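PDB 7BYS: galactan 1,3-beta-galactosidase from Phanerochaete chrysosporium, which probably hydrolyses beta-1,3-galactan, releasing galactose from the chain ends, and carries a calcium-holding carbohydrate-binding module beside its catalytic domain. Local coordinates for residues 152-157 against 161-166; 197-202 against 275-280; 202-207 against 226-231; 216-219 against 224-227; 271-276 against 288-293. All coordinates share one frame; numbering follows the deposited sequence. Where two conformers were deposited one is given.

Interaction 1: residues 152-157 against 161-166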
# COMPACT_ATOMS: atom_id res chain seq x y z
N LEU A 152 6.05 -14.78 14.18
CA LEU A 152 6.33 -13.35 14.15
C LEU A 152 7.47 -13.10 13.16
O LEU A 152 8.52 -13.75 13.22
CB LEU A 152 6.73 -12.85 15.54
CG LEU A 152 7.04 -11.36 15.63
CD1 LEU A 152 5.77 -10.57 15.44
CD2 LEU A 152 7.70 -11.01 16.97
N LEU A 153 7.26 -12.17 12.24
CA LEU A 153 8.27 -11.70 11.30
C LEU A 153 8.62 -10.28 11.72
O LEU A 153 7.71 -9.46 11.87
CB LEU A 153 7.67 -11.65 9.89
CG LEU A 153 6.70 -12.78 9.48
CD1 LEU A 153 6.26 -12.55 8.03
CD2 LEU A 153 7.32 -14.17 9.64
N TYR A 154 9.90 -9.99 11.95
CA TYR A 154 10.18 -8.71 12.61
C TYR A 154 11.57 -8.17 12.34
O TYR A 154 12.55 -8.91 12.31
CB TYR A 154 9.92 -8.75 14.12
CG TYR A 154 10.62 -9.83 14.93
CD1 TYR A 154 10.37 -11.18 14.72
CD2 TYR A 154 11.47 -9.48 15.98
CE1 TYR A 154 10.97 -12.15 15.51
CE2 TYR A 154 12.07 -10.45 16.78
CZ TYR A 154 11.81 -11.78 16.53
OH TYR A 154 12.38 -12.77 17.30
N ALA A 155 11.64 -6.84 12.22
CA ALA A 155 12.90 -6.11 12.19
C ALA A 155 13.41 -5.98 13.62
O ALA A 155 12.73 -5.42 14.49
CB ALA A 155 12.68 -4.73 11.57
N SER A 156 14.61 -6.49 13.87
CA SER A 156 15.15 -6.58 15.22
C SER A 156 16.52 -5.92 15.25
O SER A 156 17.04 -5.45 14.23
CB SER A 156 15.20 -8.05 15.66
OG SER A 156 15.51 -8.16 17.04
N ASP A 157 17.09 -5.84 16.46
CA ASP A 157 18.44 -5.33 16.69
C ASP A 157 18.67 -3.99 15.97
O ASP A 157 19.50 -3.86 15.07
CB ASP A 157 19.50 -6.38 16.34
CG ASP A 157 19.28 -7.70 17.07
OD1 ASP A 157 18.88 -7.67 18.25
OD2 ASP A 157 19.46 -8.77 16.46
N ASN A 161 18.82 -6.67 11.90
CA ASN A 161 18.73 -8.11 11.73
C ASN A 161 17.27 -8.49 11.63
O ASN A 161 16.48 -8.19 12.54
CB ASN A 161 19.37 -8.85 12.92
CG ASN A 161 20.83 -8.44 13.14
OD1 ASN A 161 21.53 -8.08 12.20
ND2 ASN A 161 21.27 -8.50 14.39
N PHE A 162 16.90 -9.17 10.55
CA PHE A 162 15.52 -9.56 10.32
C PHE A 162 15.29 -10.97 10.84
O PHE A 162 16.03 -11.90 10.51
CB PHE A 162 15.18 -9.52 8.83
CG PHE A 162 13.74 -9.81 8.58
CD1 PHE A 162 12.78 -8.84 8.83
CD2 PHE A 162 13.33 -11.07 8.15
CE1 PHE A 162 11.43 -9.12 8.63
CE2 PHE A 162 12.00 -11.35 7.97
CZ PHE A 162 11.05 -10.38 8.21
N LYS A 163 14.23 -11.14 11.63
CA LYS A 163 13.99 -12.38 12.34
C LYS A 163 12.62 -12.96 12.02
O LYS A 163 11.64 -12.23 11.81
CB LYS A 163 14.10 -12.17 13.84
CG LYS A 163 15.52 -11.88 14.28
CD LYS A 163 15.63 -11.54 15.75
CE LYS A 163 17.08 -11.23 16.11
NZ LYS A 163 17.17 -10.56 17.44
N ILE A 164 12.56 -14.29 12.01
CA ILE A 164 11.32 -15.04 12.00
C ILE A 164 11.34 -15.95 13.22
O ILE A 164 12.32 -16.67 13.42
CB ILE A 164 11.18 -15.88 10.72
CG1 ILE A 164 11.22 -14.96 9.50
CG2 ILE A 164 9.90 -16.69 10.77
CD1 ILE A 164 11.20 -15.70 8.17
N SER A 165 10.30 -15.89 14.03
CA SER A 165 10.28 -16.68 15.25
C SER A 165 8.90 -17.28 15.45
O SER A 165 7.89 -16.65 15.12
CB SER A 165 10.64 -15.81 16.46
OG SER A 165 11.97 -15.34 16.34
N ARG A 166 8.85 -18.49 15.98
CA ARG A 166 7.60 -19.22 16.14
C ARG A 166 6.87 -18.79 17.41
O ARG A 166 7.48 -18.56 18.46
CB ARG A 166 7.91 -20.72 16.19
CG ARG A 166 6.68 -21.62 16.28
CD ARG A 166 7.01 -23.07 15.93
NE ARG A 166 8.20 -23.55 16.63
CZ ARG A 166 8.20 -24.16 17.81
NH1 ARG A 166 9.35 -24.55 18.35
NH2 ARG A 166 7.06 -24.39 18.46
O HOH W 1 19.36 -9.74 19.77

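Interaction 2: residues 197-202 against 275-280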
# COMPACT_ATOMS: atom_id res chain seq x y z
N GLU A 197 5.53 -23.35 -1.14
CA GLU A 197 6.74 -22.58 -0.87
C GLU A 197 6.35 -21.28 -0.18
O GLU A 197 5.25 -20.75 -0.38
CB GLU A 197 7.44 -22.28 -2.20
CG GLU A 197 8.75 -21.53 -2.10
CD GLU A 197 9.95 -22.46 -1.99
OE1 GLU A 197 11.09 -21.96 -2.19
OE2 GLU A 197 9.76 -23.66 -1.71
N TYR A 198 7.26 -20.76 0.64
CA TYR A 198 7.02 -19.53 1.40
C TYR A 198 7.70 -18.36 0.70
O TYR A 198 8.88 -18.44 0.34
CB TYR A 198 7.57 -19.64 2.82
CG TYR A 198 7.04 -20.81 3.60
CD1 TYR A 198 5.88 -20.70 4.36
CD2 TYR A 198 7.69 -22.04 3.58
CE1 TYR A 198 5.38 -21.77 5.08
CE2 TYR A 198 7.20 -23.12 4.30
CZ TYR A 198 6.05 -22.98 5.04
OH TYR A 198 5.57 -24.06 5.76
N PHE A 199 6.96 -17.27 0.52
CA PHE A 199 7.48 -16.08 -0.13
C PHE A 199 7.41 -14.91 0.84
O PHE A 199 6.31 -14.53 1.28
CB PHE A 199 6.70 -15.77 -1.42
CG PHE A 199 7.04 -16.70 -2.53
CD1 PHE A 199 6.46 -17.95 -2.59
CD2 PHE A 199 7.95 -16.34 -3.50
CE1 PHE A 199 6.78 -18.84 -3.62
CE2 PHE A 199 8.29 -17.22 -4.53
CZ PHE A 199 7.69 -18.46 -4.58
N LEU A 200 8.57 -14.34 1.15
CA LEU A 200 8.69 -13.18 2.02
C LEU A 200 8.83 -11.95 1.15
O LEU A 200 9.65 -11.93 0.22
CB LEU A 200 9.94 -13.34 2.90
CG LEU A 200 10.40 -12.12 3.71
CD1 LEU A 200 9.40 -11.78 4.81
CD2 LEU A 200 11.77 -12.33 4.31
N ILE A 201 8.00 -10.94 1.41
CA ILE A 201 8.10 -9.62 0.79
C ILE A 201 8.48 -8.64 1.89
O ILE A 201 7.93 -8.70 2.99
CB ILE A 201 6.74 -9.20 0.20
CG1 ILE A 201 6.14 -10.32 -0.65
CG2 ILE A 201 6.89 -7.90 -0.57
CD1 ILE A 201 6.96 -10.68 -1.83
N ALA A 202 9.41 -7.73 1.59
CA ALA A 202 9.87 -6.79 2.60
C ALA A 202 10.47 -5.57 1.93
O ALA A 202 10.90 -5.62 0.77
CB ALA A 202 10.90 -7.45 3.53
N LEU A 275 0.08 -9.53 -7.64
CA LEU A 275 1.44 -10.05 -7.52
C LEU A 275 1.41 -11.34 -8.31
O LEU A 275 0.86 -12.35 -7.86
CB LEU A 275 1.79 -10.28 -6.06
CG LEU A 275 3.25 -10.39 -5.65
CD1 LEU A 275 4.06 -9.16 -6.07
CD2 LEU A 275 3.35 -10.58 -4.13
N ASP A 276 1.97 -11.30 -9.51
CA ASP A 276 1.86 -12.41 -10.45
C ASP A 276 3.06 -13.34 -10.31
O ASP A 276 4.21 -12.90 -10.35
CB ASP A 276 1.74 -11.89 -11.88
CG ASP A 276 1.23 -12.94 -12.83
OD1 ASP A 276 1.97 -13.91 -13.06
OD2 ASP A 276 0.08 -12.81 -13.32
N PHE A 277 2.77 -14.63 -10.15
CA PHE A 277 3.78 -15.66 -9.95
C PHE A 277 4.03 -16.50 -11.20
O PHE A 277 4.79 -17.47 -11.13
CB PHE A 277 3.35 -16.62 -8.84
CG PHE A 277 3.57 -16.09 -7.44
CD1 PHE A 277 2.73 -15.12 -6.92
CD2 PHE A 277 4.60 -16.58 -6.65
CE1 PHE A 277 2.91 -14.64 -5.63
CE2 PHE A 277 4.79 -16.11 -5.36
CZ PHE A 277 3.94 -15.14 -4.85
N SER A 278 3.39 -16.16 -12.33
CA SER A 278 3.44 -17.01 -13.51
C SER A 278 4.86 -17.30 -14.00
O SER A 278 5.07 -18.30 -14.69
CB SER A 278 2.63 -16.39 -14.64
OG SER A 278 3.17 -15.13 -15.00
N SER A 279 5.83 -16.46 -13.67
CA SER A 279 7.21 -16.71 -14.06
C SER A 279 7.99 -17.49 -13.01
O SER A 279 9.20 -17.69 -13.17
CB SER A 279 7.93 -15.40 -14.39
OG SER A 279 8.40 -14.77 -13.20
N GLY A 280 7.34 -17.94 -11.94
CA GLY A 280 8.01 -18.51 -10.80
C GLY A 280 8.55 -17.50 -9.81
O GLY A 280 8.76 -17.84 -8.64

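Interaction 3: residues 202-207 against 226-231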
# COMPACT_ATOMS: atom_id res chain seq x y z
N ALA A 202 9.41 -7.73 1.59
CA ALA A 202 9.87 -6.79 2.60
C ALA A 202 10.47 -5.57 1.93
O ALA A 202 10.90 -5.62 0.77
CB ALA A 202 10.90 -7.45 3.53
N SER A 203 10.51 -4.47 2.66
CA SER A 203 11.24 -3.29 2.25
C SER A 203 12.61 -3.25 2.91
O SER A 203 12.91 -4.01 3.83
CB SER A 203 10.43 -2.03 2.58
OG SER A 203 10.54 -1.67 3.95
N HIS A 204 13.44 -2.34 2.44
CA HIS A 204 14.61 -1.95 3.22
C HIS A 204 14.24 -0.80 4.15
O HIS A 204 13.08 -0.39 4.25
CB HIS A 204 15.81 -1.69 2.31
CG HIS A 204 16.52 -2.94 1.92
ND1 HIS A 204 17.23 -3.71 2.82
CD2 HIS A 204 16.58 -3.60 0.73
CE1 HIS A 204 17.72 -4.76 2.20
NE2 HIS A 204 17.34 -4.72 0.94
N THR A 205 15.24 -0.28 4.87
CA THR A 205 15.02 0.75 5.89
C THR A 205 15.41 2.10 5.28
O THR A 205 16.60 2.43 5.20
CB THR A 205 15.82 0.48 7.15
OG1 THR A 205 17.20 0.28 6.82
CG2 THR A 205 15.30 -0.76 7.85
N SER A 206 14.41 2.87 4.87
CA SER A 206 14.66 4.22 4.38
C SER A 206 13.68 5.21 5.01
O SER A 206 13.31 6.21 4.40
CB SER A 206 14.62 4.29 2.85
OG SER A 206 13.35 3.92 2.35
N GLY A 207 13.28 4.94 6.25
CA GLY A 207 12.33 5.80 6.93
C GLY A 207 11.01 5.84 6.20
O GLY A 207 10.48 4.82 5.74
N SER A 226 16.19 -17.52 -0.41
CA SER A 226 16.88 -16.99 -1.58
C SER A 226 17.34 -15.56 -1.33
O SER A 226 16.84 -14.86 -0.43
CB SER A 226 15.98 -17.07 -2.80
OG SER A 226 14.81 -16.28 -2.61
N ALA A 227 18.31 -15.12 -2.12
CA ALA A 227 18.77 -13.74 -2.05
C ALA A 227 17.71 -12.80 -2.60
O ALA A 227 16.98 -13.12 -3.54
CB ALA A 227 20.05 -13.59 -2.87
N GLN A 228 17.65 -11.60 -2.02
CA GLN A 228 16.64 -10.61 -2.39
C GLN A 228 16.60 -10.38 -3.90
O GLN A 228 17.63 -10.31 -4.58
CB GLN A 228 16.92 -9.29 -1.68
CG GLN A 228 18.30 -8.70 -1.98
CD GLN A 228 18.56 -7.39 -1.26
OE1 GLN A 228 17.79 -6.98 -0.40
NE2 GLN A 228 19.66 -6.74 -1.59
N GLN A 229 15.38 -10.23 -4.42
CA GLN A 229 15.15 -9.77 -5.78
C GLN A 229 14.00 -8.77 -5.78
O GLN A 229 13.14 -8.78 -4.90
CB GLN A 229 14.82 -10.94 -6.73
CG GLN A 229 15.91 -12.03 -6.82
CD GLN A 229 17.21 -11.58 -7.49
OE1 GLN A 229 17.32 -10.49 -8.05
NE2 GLN A 229 18.22 -12.45 -7.44
N ASP A 230 13.99 -7.89 -6.77
CA ASP A 230 12.97 -6.85 -6.86
C ASP A 230 11.61 -7.41 -7.23
O ASP A 230 11.49 -8.33 -8.05
CB ASP A 230 13.39 -5.82 -7.91
CG ASP A 230 14.45 -4.87 -7.41
OD1 ASP A 230 14.20 -4.16 -6.41
OD2 ASP A 230 15.55 -4.84 -8.01
N ILE A 231 10.55 -6.82 -6.64
CA ILE A 231 9.18 -7.10 -7.08
C ILE A 231 8.66 -6.09 -8.10
O ILE A 231 7.59 -6.31 -8.67
CB ILE A 231 8.18 -7.22 -5.91
CG1 ILE A 231 8.05 -5.90 -5.12
CG2 ILE A 231 8.56 -8.39 -5.00
CD1 ILE A 231 6.93 -5.94 -4.05

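Interaction 4: residues 216-219 against 224-227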
# COMPACT_ATOMS: atom_id res chain seq x y z
N PHE A 216 11.83 -12.95 -1.36
CA PHE A 216 12.71 -14.06 -1.00
C PHE A 216 11.83 -15.30 -0.92
O PHE A 216 10.65 -15.18 -0.56
CB PHE A 216 13.32 -13.88 0.40
CG PHE A 216 13.83 -12.48 0.70
CD1 PHE A 216 12.96 -11.43 0.94
CD2 PHE A 216 15.20 -12.24 0.79
CE1 PHE A 216 13.44 -10.16 1.23
CE2 PHE A 216 15.68 -10.96 1.09
CZ PHE A 216 14.80 -9.93 1.31
N SER A 217 12.36 -16.47 -1.23
CA SER A 217 11.56 -17.69 -1.08
C SER A 217 12.36 -18.76 -0.36
O SER A 217 13.60 -18.76 -0.36
CB SER A 217 11.06 -18.26 -2.41
OG SER A 217 12.14 -18.57 -3.26
N ALA A 218 11.63 -19.68 0.26
CA ALA A 218 12.23 -20.81 0.96
C ALA A 218 11.21 -21.94 1.00
O ALA A 218 10.00 -21.71 0.92
CB ALA A 218 12.62 -20.40 2.39
N SER A 219 11.71 -23.17 1.14
CA SER A 219 10.83 -24.32 1.34
C SER A 219 10.47 -24.54 2.81
O SER A 219 9.59 -25.36 3.11
CB SER A 219 11.45 -25.60 0.76
OG SER A 219 12.60 -25.97 1.50
N PRO A 224 16.88 -22.44 3.87
CA PRO A 224 17.55 -21.22 3.42
C PRO A 224 16.68 -20.36 2.51
O PRO A 224 15.96 -20.87 1.64
CB PRO A 224 18.77 -21.75 2.65
CG PRO A 224 18.35 -23.08 2.18
CD PRO A 224 17.43 -23.64 3.23
N TRP A 225 16.75 -19.06 2.73
CA TRP A 225 16.00 -18.11 1.92
C TRP A 225 16.84 -17.66 0.73
O TRP A 225 18.04 -17.41 0.86
CB TRP A 225 15.63 -16.90 2.77
CG TRP A 225 14.59 -17.20 3.81
CD1 TRP A 225 14.81 -17.58 5.11
CD2 TRP A 225 13.18 -17.15 3.62
NE1 TRP A 225 13.60 -17.77 5.74
CE2 TRP A 225 12.59 -17.51 4.85
CE3 TRP A 225 12.35 -16.83 2.54
CZ2 TRP A 225 11.21 -17.56 5.03
CZ3 TRP A 225 10.98 -16.90 2.72
CH2 TRP A 225 10.42 -17.25 3.96
N SER A 226 16.19 -17.52 -0.41
CA SER A 226 16.88 -16.99 -1.58
C SER A 226 17.34 -15.56 -1.33
O SER A 226 16.84 -14.86 -0.43
CB SER A 226 15.98 -17.07 -2.80
OG SER A 226 14.81 -16.28 -2.61
N ALA A 227 18.31 -15.12 -2.12
CA ALA A 227 18.77 -13.74 -2.05
C ALA A 227 17.71 -12.80 -2.60
O ALA A 227 16.98 -13.12 -3.54
CB ALA A 227 20.05 -13.59 -2.87
O HOH W 2 15.67 -20.97 -1.32
O HOH W 3 14.58 -23.26 1.32

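Interaction 5: residues 271-276 against 288-293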
# COMPACT_ATOMS: atom_id res chain seq x y z
N ILE A 271 -1.91 1.20 -2.07
CA ILE A 271 -1.34 0.79 -3.34
C ILE A 271 -1.48 -0.73 -3.37
O ILE A 271 -0.70 -1.45 -2.74
CB ILE A 271 0.12 1.24 -3.46
CG1 ILE A 271 0.29 2.76 -3.16
CG2 ILE A 271 0.67 0.90 -4.84
CD1 ILE A 271 -0.64 3.68 -3.94
N TRP A 272 -2.50 -1.21 -4.07
CA TRP A 272 -2.77 -2.64 -4.20
C TRP A 272 -2.63 -3.03 -5.66
O TRP A 272 -3.27 -2.42 -6.53
CB TRP A 272 -4.19 -2.99 -3.78
CG TRP A 272 -4.52 -2.88 -2.32
CD1 TRP A 272 -3.81 -2.25 -1.34
CD2 TRP A 272 -5.69 -3.39 -1.70
NE1 TRP A 272 -4.47 -2.35 -0.13
CE2 TRP A 272 -5.63 -3.06 -0.34
CE3 TRP A 272 -6.79 -4.12 -2.18
CZ2 TRP A 272 -6.63 -3.43 0.56
CZ3 TRP A 272 -7.77 -4.49 -1.29
CH2 TRP A 272 -7.70 -4.13 0.06
N TYR A 273 -1.82 -4.05 -5.93
CA TYR A 273 -1.60 -4.55 -7.27
C TYR A 273 -1.58 -6.07 -7.25
O TYR A 273 -1.21 -6.68 -6.24
CB TYR A 273 -0.24 -4.09 -7.82
CG TYR A 273 -0.13 -2.62 -8.13
CD1 TYR A 273 -1.02 -2.00 -9.00
CD2 TYR A 273 0.88 -1.84 -7.56
CE1 TYR A 273 -0.90 -0.64 -9.30
CE2 TYR A 273 1.01 -0.50 -7.86
CZ TYR A 273 0.11 0.11 -8.71
OH TYR A 273 0.26 1.46 -8.99
N PRO A 274 -1.94 -6.71 -8.36
CA PRO A 274 -1.70 -8.15 -8.47
C PRO A 274 -0.22 -8.45 -8.32
O PRO A 274 0.64 -7.70 -8.80
CB PRO A 274 -2.20 -8.49 -9.89
CG PRO A 274 -3.11 -7.33 -10.28
CD PRO A 274 -2.48 -6.13 -9.61
N LEU A 275 0.08 -9.53 -7.64
CA LEU A 275 1.44 -10.05 -7.52
C LEU A 275 1.41 -11.34 -8.31
O LEU A 275 0.86 -12.35 -7.86
CB LEU A 275 1.79 -10.28 -6.06
CG LEU A 275 3.25 -10.39 -5.65
CD1 LEU A 275 4.06 -9.16 -6.07
CD2 LEU A 275 3.35 -10.58 -4.13
N ASP A 276 1.97 -11.30 -9.51
CA ASP A 276 1.86 -12.41 -10.45
C ASP A 276 3.06 -13.34 -10.31
O ASP A 276 4.21 -12.90 -10.35
CB ASP A 276 1.74 -11.89 -11.88
CG ASP A 276 1.23 -12.94 -12.83
OD1 ASP A 276 1.97 -13.91 -13.06
OD2 ASP A 276 0.08 -12.81 -13.32
N ASP A 288 -3.18 0.31 -13.30
CA ASP A 288 -3.80 1.50 -12.72
C ASP A 288 -5.22 1.22 -12.26
O ASP A 288 -5.68 1.79 -11.26
CB ASP A 288 -3.85 2.64 -13.75
CG ASP A 288 -2.48 3.06 -14.26
OD1 ASP A 288 -1.55 3.25 -13.45
OD2 ASP A 288 -2.33 3.22 -15.49
N VAL A 289 -5.92 0.34 -12.97
CA VAL A 289 -7.30 -0.04 -12.69
C VAL A 289 -7.40 -1.54 -12.90
O VAL A 289 -7.12 -2.03 -14.00
CB VAL A 289 -8.28 0.70 -13.63
CG1 VAL A 289 -9.71 0.31 -13.32
CG2 VAL A 289 -8.11 2.21 -13.53
N TRP A 290 -7.79 -2.28 -11.87
CA TRP A 290 -7.96 -3.71 -12.03
C TRP A 290 -9.12 -4.18 -11.17
O TRP A 290 -9.55 -3.50 -10.24
CB TRP A 290 -6.68 -4.51 -11.74
CG TRP A 290 -6.10 -4.34 -10.38
CD1 TRP A 290 -5.38 -3.27 -9.92
CD2 TRP A 290 -6.11 -5.30 -9.31
NE1 TRP A 290 -4.98 -3.49 -8.62
CE2 TRP A 290 -5.41 -4.73 -8.23
CE3 TRP A 290 -6.67 -6.57 -9.16
CZ2 TRP A 290 -5.25 -5.40 -7.01
CZ3 TRP A 290 -6.52 -7.23 -7.95
CH2 TRP A 290 -5.81 -6.65 -6.89
N SER A 291 -9.63 -5.36 -11.50
CA SER A 291 -10.74 -5.97 -10.78
C SER A 291 -10.29 -7.29 -10.18
O SER A 291 -9.39 -7.95 -10.71
CB SER A 291 -11.93 -6.21 -11.71
OG SER A 291 -12.45 -4.98 -12.17
N VAL A 292 -10.91 -7.67 -9.08
CA VAL A 292 -10.54 -8.88 -8.36
C VAL A 292 -11.78 -9.74 -8.18
O VAL A 292 -12.88 -9.23 -7.98
CB VAL A 292 -9.87 -8.55 -7.00
CG1 VAL A 292 -10.86 -7.91 -6.02
CG2 VAL A 292 -9.25 -9.81 -6.40
N ASN A 293 -11.60 -11.05 -8.28
CA ASN A 293 -12.65 -12.03 -7.98
C ASN A 293 -12.03 -12.92 -6.92
O ASN A 293 -11.34 -13.89 -7.24
CB ASN A 293 -13.08 -12.83 -9.20
CG ASN A 293 -14.25 -13.78 -8.89
OD1 ASN A 293 -14.48 -14.16 -7.74
ND2 ASN A 293 -14.97 -14.19 -9.93
O HOH W 4 -1.31 2.71 -10.71

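Interaction 1: residues 152-157 against 161-166
Tyr154 and Lys163 face each other within a buried antiparallel beta hairpin, whose two strands form the middle of a four-stranded sheet. Hydrogen-bonded pairs Leu152–Ser165, Tyr154–Lys163 and Ser156–Asn161 alternate with the non-hydrogen-bonded pairs Leu153–Ile164 and Ala155–Phe162; Tyr154 N reaches Lys163 O at 2.8 Å.

On the face carrying Tyr154, CG lies between the backbone N and the carbonyl carbon (chi1 55°), which leans the ring across to the partner strand. Lys163 CB sits over one face of it in a CH-pi contact, and Leu152 CD2 lies against the opposite face, near the rim. At the ring edge Tyr154 OH meets Ser165 OG at 2.8 Å. Beyond CG the lysine chain is extended, and it runs past Ser156 CB to put NZ 2.9 Å from Ser156 OG, which is also hydrogen-bonded to Asp134 O. The same NZ makes a salt bridge to Asp157 OD2 at 3.1 Å, arriving above the carboxylate plane, while Asn161 ND2 reaches that oxygen from the other face at 2.8 Å. A methionine in place of Lys163 would probably leave the Asp157 carboxylate without its positive mate and Ser156 OG short of a donor.

The other face is apolar: Leu153 CD2 lies beside Ile164 CG2 at 3.8 Å, and Leu153, Ile164 and Phe162 pack on strand 189-194 of the next sheet. Ala155 brings this face to about 5 Å from the side chain of Asp137, a galactose-binding residue. Such a hairpin is the middle of one blade of the five-bladed beta-propeller of family 43 glycoside hydrolases.

Interaction 2: residues 197-202 against 275-280
A T-shaped stack of Phe277 on Phe199 joins two neighbouring blades of the five-bladed propeller, sheet against sheet: strand 197-204 of one and the end of strand 269-276 of the other. Along 197-202 every second side chain from Phe199 onward turns toward the other blade. Phe199 comes first; with CG anti to the carbonyl carbon (chi1 -74°), its ring offers a face to the edge of Phe277, with centroids 4.9 Å apart and planes at 89°. The Phe277 ring in turn stacks with His194. An alanine in place of Phe199 would probably open a gap over the edge of Phe277 and leave that ring with less to fix its rotation.

Two residues on, Ile201 adds a lighter apolar touch, its CD1 lying 4.3 Å from Leu275 CD2. What shapes the far side is the turn that follows Leu275. In the conformer given for Asp276, its OD1 accepts from Ser278 N at 2.8 Å in an Asx turn. Phe277 to Gly280 form a type I beta turn, closed by a 2.7 Å bond from Gly280 N to Phe277 O. From this turn Phe277 CE2 stands over the middle of the Phe199 ring, 3.7 Å from Phe199 CG.

Interaction 3: residues 202-207 against 226-231
His204 NE2 donates to Gln228 OE1 across 2.7 Å, and this single hydrogen bond carries the contact between 202-207 and 226-231. It is a well-formed bond. The N-H...O angle is 156°, the acceptor lies close to the imidazole plane at the ring's edge, and the donor sits in the plane of the amide carbonyl, on a lone pair of OE1. The ring and the amide are nonetheless turned at right angles to each other, so they meet through their polar atoms without stacking.

Gln228 gets there by reaching straight out. At a chi1 of 58° its CG is flanked by both backbone N and carbonyl carbon, and from there the chain is extended, bringing the amide to the histidine. The imidazole is held from its other nitrogen as well, since ND1 is hydrogen-bonded to Thr185 O; with both nitrogens engaged, the ring is unlikely to swing. The histidine backbone is fixed too, through a bond from His204 N to Asn211 OD1 and another from Ser203 OG to His204 O at 2.9 Å. Ser203 OG is also hydrogen-bonded to NE2 of Gln242, a galactose-binding residue, which ties this strand end to the sugar site.

The contact lies at the surface, at one end of a propeller blade. Strand 197-204 and the short edge strand 229-230 are not neighbours in the sheet: strand 214-218 runs between them, and Gln228 passes over its Lys214 and Phe216 to reach the histidine. On the far side of strand 197-204, His204 rests on Leu186 of strand 186-187.

Interaction 4: residues 216-219 against 224-227
From Ser217 N to Ser226 OG runs a 2.8 Å hydrogen bond, with an N-H...O angle of 162°, at the outer end of a propeller blade, where strand 214-218 gives way to a loop that returns antiparallel along it before the edge strand 229-230 begins. Ser226 N donates to Ser217 O at 2.9 Å, as in a beta ladder, but the reciprocal bond is this one, made by a side chain. Ser226 OG stands between its own backbone N and carbonyl carbon (chi1 62°), and that rotation turns the hydroxyl to the strand in place of a backbone carbonyl.

Beside this pair the indole of Trp225 lies flat against Ala218. Ala218 CB sits over the six-membered ring of the indole, 3.5 Å from Trp225 CD2, in a CH-pi contact. Phe216 closes the other end: its CB packs on Trp225 CE3 at 3.8 Å, and Ser226 O lies at the edge of its ring, near the ring plane, 3.3 Å from Phe216 CD2.

Further out, Trp225 NE1 is hydrogen-bonded to Leu221 O within the same loop, which fixes how the indole is turned, and the ring reaches Ser179 of the preceding blade. Phe216 is backed by Leu200 in its own sheet and by Met181 in that neighbouring blade. The loop returns to the strand after a cis peptide bond before Pro224. There one water closes the open end, accepting from Ser219 N at 2.9 Å and donating to Pro224 O at 2.8 Å.

Interaction 5: residues 271-276 against 288-293
Trp290 lays its indole against strand 269-276, the third strand of the last propeller blade, just after the chain has left that blade for the two-stranded hairpin 290-293 and 298-301. The strands 271-276 and 290-293 are not paired: their axes pass 8.6 Å apart at 66°, and side chains fill the interval.

One direct hydrogen bond joins them. Trp290 NE1 donates to Trp272 O at 2.9 Å; the oxygen lies almost in the indole plane, whereas the donor stands above the plane of the carbonyl, 38° out of it, so the bond is not on a lone pair. It satisfies the buried indole N-H and sets how the ring is turned.

The apolar contacts are made with the flat of the same ring. Pro274 comes from the opposite direction and puts CD over the five-membered ring of the indole, 3.5 Å from Trp290 CE2, in a CH-pi contact, with Pro274 CG beside it at 3.7 Å from Trp290 CD2. A chi1 of 58°, which sets Trp290 CG opposite the alpha hydrogen, swings the indole to the proline. Ile254 of the blade, Tyr299 of the hairpin and Ile3 near the chain start also pack on Trp290.

The last link is through water and reaches toward the carbohydrate-binding module. Asp288 is gripped there by the hydroxyls of Tyr358 and Tyr427 through OD2 and of Ser394 through OD1. A water 2.6 Å from Tyr273 OH, near the plane of its ring, donates to Asp288 OD1 at 2.8 Å.

Interactions 1, 2 and 5 are buried, interaction 4 is partly so, and interaction 3 is at the surface. Interactions 2, 3 and 4 share one blade: strand 197-204 serves both 2 and 3, and strand 214-218, used in 4, is its neighbour. Interaction 1 belongs to the preceding blade and meets this one where Phe162 touches Leu200 and Ile164 touches Trp225. Interactions 2 and 5 use strand 269-276. Chemistry follows position: a backbone ladder within a blade in 1, purely apolar packing between blades in 2, a lone polar bond in 3, a loop held by one backbone bond and one serine hydroxyl in 4, and an indole packed on proline and donating to a carbonyl in 5.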